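Local coordinates for protein enterotoxin-like toxin X (Staphylococcus aureus, PDB 5U75) that blocks phagocytosis and killing by human neutrophils by binding their surface glycoproteins in a sialic acid-dependent manner, and is a staphylococcal superantigen, at residues K116-I121 / T130-K135. Residues are numbered along the deposited sequence; the frame is centred on the assembly and turned at random.
Sequences KGNIVI and TLESHK. With SIA (N-acetyl-alpha-neuraminic acid), chain B; GAL (beta-D-galactopyranose), chain C; FUC (alpha-L-fucopyranose), chain D.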
ATOM      1  N   LYS A 116       5.455   7.554   9.407  1.00 21.52           N
ATOM      2  CA  LYS A 116       5.325   8.765   8.649  1.00 23.26           C
ATOM      3  C   LYS A 116       6.049   8.594   7.322  1.00 20.45           C
ATOM      4  O   LYS A 116       6.890   7.721   7.172  1.00 19.69           O
ATOM      5  CB  LYS A 116       5.873   9.960   9.453  1.00 28.21           C
ATOM      6  CG  LYS A 116       7.310   9.818   9.898  1.00 31.41           C
ATOM      7  CD  LYS A 116       7.634  10.782  11.041  1.00 37.70           C
ATOM      8  CE  LYS A 116       9.142  10.879  11.277  1.00 40.11           C
ATOM      9  NZ  LYS A 116       9.483  11.057  12.714  1.00 43.45           N
ATOM     10  N   GLY A 117       5.679   9.416   6.357  1.00 18.87           N
ATOM     11  CA  GLY A 117       6.235   9.355   5.023  1.00 17.97           C
ATOM     12  C   GLY A 117       5.162   8.950   4.026  1.00 17.20           C
ATOM     13  O   GLY A 117       4.062   8.500   4.387  1.00 17.45           O
ATOM     14  N   ASN A 118       5.494   9.111   2.767  1.00 17.45           N
ATOM     15  CA  ASN A 118       4.540   8.886   1.701  1.00 17.34           C
ATOM     16  C   ASN A 118       4.792   7.620   0.936  1.00 17.58           C
ATOM     17  O   ASN A 118       5.937   7.246   0.676  1.00 16.55           O
ATOM     18  CB  ASN A 118       4.561  10.026   0.716  1.00 17.93           C
ATOM     19  CG  ASN A 118       4.169  11.341   1.346  1.00 19.07           C
ATOM     20  OD1 ASN A 118       3.407  11.376   2.318  1.00 19.87           O
ATOM     21  ND2 ASN A 118       4.718  12.425   0.815  1.00 20.19           N
ATOM     22  N   ILE A 119       3.684   7.003   0.534  1.00 16.70           N
ATOM     23  CA  ILE A 119       3.670   5.957  -0.481  1.00 16.25           C
ATOM     24  C   ILE A 119       3.186   6.638  -1.764  1.00 16.66           C
ATOM     25  O   ILE A 119       2.161   7.325  -1.753  1.00 18.22           O
ATOM     26  CB  ILE A 119       2.717   4.823  -0.068  1.00 15.60           C
ATOM     27  CG1 ILE A 119       3.105   4.253   1.294  1.00 16.08           C
ATOM     28  CG2 ILE A 119       2.703   3.717  -1.122  1.00 15.56           C
ATOM     29  CD1 ILE A 119       1.989   3.468   1.966  1.00 17.35           C
ATOM     30  N   VAL A 120       3.909   6.478  -2.876  1.00 15.98           N
ATOM     31  CA  VAL A 120       3.577   7.176  -4.103  1.00 15.36           C
ATOM     32  C   VAL A 120       3.290   6.207  -5.245  1.00 15.02           C
ATOM     33  O   VAL A 120       4.138   5.412  -5.606  1.00 14.85           O
ATOM     34  CB  VAL A 120       4.693   8.166  -4.517  1.00 15.06           C
ATOM     35  CG1 VAL A 120       4.296   8.929  -5.778  1.00 15.39           C
ATOM     36  CG2 VAL A 120       4.994   9.120  -3.355  1.00 15.90           C
ATOM     37  N   ILE A 121       2.099   6.316  -5.831  1.00 15.05           N
ATOM     38  CA  ILE A 121       1.745   5.581  -7.022  1.00 14.95           C
ATOM     39  C   ILE A 121       2.261   6.412  -8.198  1.00 15.45           C
ATOM     40  O   ILE A 121       1.809   7.546  -8.386  1.00 15.34           O
ATOM     41  CB  ILE A 121       0.211   5.385  -7.147  1.00 16.00           C
ATOM     42  CG1 ILE A 121      -0.381   4.754  -5.877  1.00 16.43           C
ATOM     43  CG2 ILE A 121      -0.107   4.532  -8.364  1.00 16.07           C
ATOM     44  CD1 ILE A 121      -1.901   4.741  -5.834  1.00 16.79           C
ATOM     45  N   THR A 130      -0.281  10.450  -4.237  1.00 16.33           N
ATOM     46  CA  THR A 130       0.474  10.391  -2.999  1.00 16.46           C
ATOM     47  C   THR A 130      -0.405   9.974  -1.830  1.00 16.36           C
ATOM     48  O   THR A 130      -1.450  10.573  -1.583  1.00 16.88           O
ATOM     49  CB  THR A 130       1.147  11.755  -2.672  1.00 16.51           C
ATOM     50  OG1 THR A 130       1.937  12.184  -3.779  1.00 17.14           O
ATOM     51  CG2 THR A 130       2.005  11.639  -1.423  1.00 17.33           C
ATOM     52  N   LEU A 131       0.033   8.939  -1.132  1.00 16.67           N
ATOM     53  CA  LEU A 131      -0.642   8.370  -0.007  1.00 16.42           C
ATOM     54  C   LEU A 131       0.169   8.620   1.252  1.00 16.75           C
ATOM     55  O   LEU A 131       1.170   7.944   1.510  1.00 15.85           O
ATOM     56  CB  LEU A 131      -0.836   6.865  -0.206  1.00 16.74           C
ATOM     57  CG  LEU A 131      -1.356   6.428  -1.579  1.00 17.30           C
ATOM     58  CD1 LEU A 131      -1.398   4.909  -1.585  1.00 18.09           C
ATOM     59  CD2 LEU A 131      -2.724   7.011  -1.897  1.00 17.00           C
ATOM     60  N   GLU A 132      -0.301   9.561   2.061  1.00 16.88           N
ATOM     61  CA  GLU A 132       0.363   9.877   3.321  1.00 17.57           C
ATOM     62  C   GLU A 132       0.086   8.788   4.354  1.00 18.40           C
ATOM     63  O   GLU A 132      -1.071   8.549   4.714  1.00 19.42           O
ATOM     64  CB  GLU A 132      -0.108  11.241   3.826  1.00 18.52           C
ATOM     65  CG  GLU A 132       0.155  12.376   2.877  1.00 19.49           C
ATOM     66  CD  GLU A 132      -0.142  13.722   3.512  1.00 22.21           C
ATOM     67  OE1 GLU A 132       0.649  14.115   4.391  1.00 22.43           O
ATOM     68  OE2 GLU A 132      -1.154  14.362   3.141  1.00 22.08           O
ATOM     69  N   SER A 133       1.147   8.146   4.860  1.00 17.36           N
ATOM     70  CA  SER A 133       0.996   6.918   5.626  1.00 17.62           C
ATOM     71  C   SER A 133       0.462   7.068   7.035  1.00 17.16           C
ATOM     72  O   SER A 133       0.028   6.110   7.625  1.00 17.18           O
ATOM     73  CB  SER A 133       2.316   6.145   5.678  1.00 18.44           C
ATOM     74  OG  SER A 133       3.287   6.856   6.434  1.00 18.20           O
ATOM     75  N   HIS A 134       0.546   8.272   7.589  1.00 19.01           N
ATOM     76  CA  HIS A 134       0.208   8.510   8.989  1.00 20.08           C
ATOM     77  C   HIS A 134      -1.303   8.651   9.247  1.00 21.48           C
ATOM     78  O   HIS A 134      -1.726   8.726  10.409  1.00 21.75           O
ATOM     79  CB  HIS A 134       0.959   9.761   9.496  1.00 19.81           C
ATOM     80  CG  HIS A 134       0.487  11.040   8.893  1.00 20.46           C
ATOM     81  ND1 HIS A 134       0.896  11.489   7.655  1.00 19.88           N
ATOM     82  CD2 HIS A 134      -0.380  11.971   9.362  1.00 20.39           C
ATOM     83  CE1 HIS A 134       0.326  12.650   7.402  1.00 20.66           C
ATOM     84  NE2 HIS A 134      -0.464  12.955   8.417  1.00 20.32           N
ATOM     85  N   LYS A 135      -2.104   8.679   8.181  1.00 21.22           N
ATOM     86  CA  LYS A 135      -3.533   8.868   8.293  1.00 21.67           C
ATOM     87  C   LYS A 135      -4.242   8.131   7.153  1.00 22.36           C
ATOM     88  O   LYS A 135      -3.612   7.729   6.178  1.00 20.28           O
ATOM     89  CB  LYS A 135      -3.872  10.368   8.252  1.00 22.03           C
ATOM     90  CG  LYS A 135      -3.457  11.089   6.985  1.00 22.55           C
ATOM     91  CD  LYS A 135      -3.751  12.578   7.006  1.00 23.02           C
ATOM     92  CE  LYS A 135      -3.375  13.217   5.681  1.00 24.01           C
ATOM     93  NZ  LYS A 135      -3.478  14.703   5.670  1.00 24.67           N
TER
HETATM   94  C1  SIA B   3      -0.905  13.878  -5.213  1.00 20.40           C
HETATM   95  C2  SIA B   3      -1.636  15.133  -5.705  1.00 20.28           C
HETATM   96  C3  SIA B   3      -0.874  15.853  -6.826  1.00 19.59           C
HETATM   97  C4  SIA B   3      -0.871  15.039  -8.114  1.00 18.50           C
HETATM   98  C5  SIA B   3      -2.280  14.592  -8.536  1.00 18.32           C
HETATM   99  C6  SIA B   3      -2.969  13.930  -7.352  1.00 18.14           C
HETATM  100  C7  SIA B   3      -4.433  13.513  -7.517  1.00 18.28           C
HETATM  101  C8  SIA B   3      -5.017  13.019  -6.199  1.00 17.09           C
HETATM  102  C9  SIA B   3      -6.320  12.265  -6.420  1.00 16.96           C
HETATM  103  C10 SIA B   3      -3.148  13.628 -10.604  1.00 19.26           C
HETATM  104  C11 SIA B   3      -2.939  12.630 -11.692  1.00 18.70           C
HETATM  105  N5  SIA B   3      -2.193  13.675  -9.661  1.00 17.55           N
HETATM  106  O1A SIA B   3       0.341  13.886  -5.177  1.00 20.55           O
HETATM  107  O1B SIA B   3      -1.589  12.887  -4.819  1.00 18.83           O
HETATM  108  O4  SIA B   3      -0.299  15.752  -9.206  1.00 18.63           O
HETATM  109  O6  SIA B   3      -2.947  14.780  -6.207  1.00 19.74           O
HETATM  110  O7  SIA B   3      -5.213  14.591  -8.072  1.00 17.26           O
HETATM  111  O8  SIA B   3      -4.115  12.113  -5.546  1.00 17.93           O
HETATM  112  O9  SIA B   3      -6.999  12.161  -5.177  1.00 16.50           O
HETATM  113  O10 SIA B   3      -4.162  14.334 -10.580  1.00 19.42           O
HETATM  114  C1  GAL C   2      -4.330  16.185  -1.788  1.00 23.65           C
HETATM  115  C2  GAL C   2      -3.515  16.627  -2.992  1.00 22.83           C
HETATM  116  C3  GAL C   2      -2.613  15.492  -3.480  1.00 21.42           C
HETATM  117  C4  GAL C   2      -1.768  14.989  -2.306  1.00 21.77           C
HETATM  118  C5  GAL C   2      -2.638  14.582  -1.125  1.00 21.68           C
HETATM  119  C6  GAL C   2      -1.773  14.113   0.035  1.00 20.67           C
HETATM  120  O2  GAL C   2      -4.368  17.073  -4.042  1.00 21.57           O
HETATM  121  O3  GAL C   2      -1.803  15.980  -4.565  1.00 20.52           O
HETATM  122  O4  GAL C   2      -0.851  16.019  -1.948  1.00 22.03           O
HETATM  123  O5  GAL C   2      -3.491  15.665  -0.737  1.00 23.79           O
HETATM  124  O6  GAL C   2      -2.552  13.689   1.155  1.00 19.60           O
HETATM  125  C1  FUC D   4      -4.009  18.587   2.164  1.00 30.22           C
HETATM  126  C2  FUC D   4      -2.894  18.018   3.038  1.00 30.23           C
HETATM  127  C3  FUC D   4      -1.812  17.373   2.183  1.00 30.16           C
HETATM  128  C4  FUC D   4      -1.285  18.368   1.169  1.00 31.25           C
HETATM  129  C5  FUC D   4      -2.451  18.860   0.320  1.00 29.59           C
HETATM  130  C6  FUC D   4      -2.032  19.878  -0.725  1.00 29.11           C
HETATM  131  O2  FUC D   4      -3.408  17.021   3.916  1.00 32.86           O
HETATM  132  O3  FUC D   4      -0.770  16.884   3.034  1.00 29.80           O
HETATM  133  O4  FUC D   4      -0.650  19.448   1.867  1.00 32.96           O
HETATM  134  O5  FUC D   4      -3.474  19.424   1.140  1.00 28.47           O
HETATM  135  O   HOH W   1       3.558  11.326   6.856  1.00 22.46           O
HETATM  136  O   HOH W   2       3.305  12.925   4.533  1.00 27.00           O
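The side chains of N118 and E132 run side by side on one face of a β-hairpin, the amide and carboxylate planes turned 87° from each other. The T130 methyl CG2 meets the amide, 3.5 Å from N118 CG, while N118 OD1 rests against E132 CG; a water donates to both N118 OD1 and E132 OE1. The H134 ring carries K135 CG over one face, has E132 OE1 in plane at its edge, and reaches G117 N through a second water at ND1. The hairpin, 118-123 with 128-132, ends the mixed sheet of the β-grasp domain, and strand 128-132 faces the sialyl Lewis X glycan. There T130 grips the sialic acid carboxylate twice, from N to O1B and, at 2.7 Å, from OG1 to O1A; OG1 sits beside the backbone N (chi1 -54°), which lets both donors serve one group. E132 OE2 accepts from galactose O6 and fucose O3, and K135 NZ, holding fucose O2, forms a salt bridge to the same oxygen, its hydrogen bond long and weak. On the reverse face I119 and L131 pack CB to CB at 4.1 Å, and I121 CD1 meets L131 CD1; helix 92-104 covers them. Between the backbones, I119 and L131 exchange two hydrogen bonds, I119 N to L131 O and L131 N to I119 O. After strand 128-132, a type I turn from E132 to K135 swings the chain away, and G117 O takes two donors from S133: the backbone N at 3.0 Å, and OG, 26° from the carbonyl plane, at 2.7 Å.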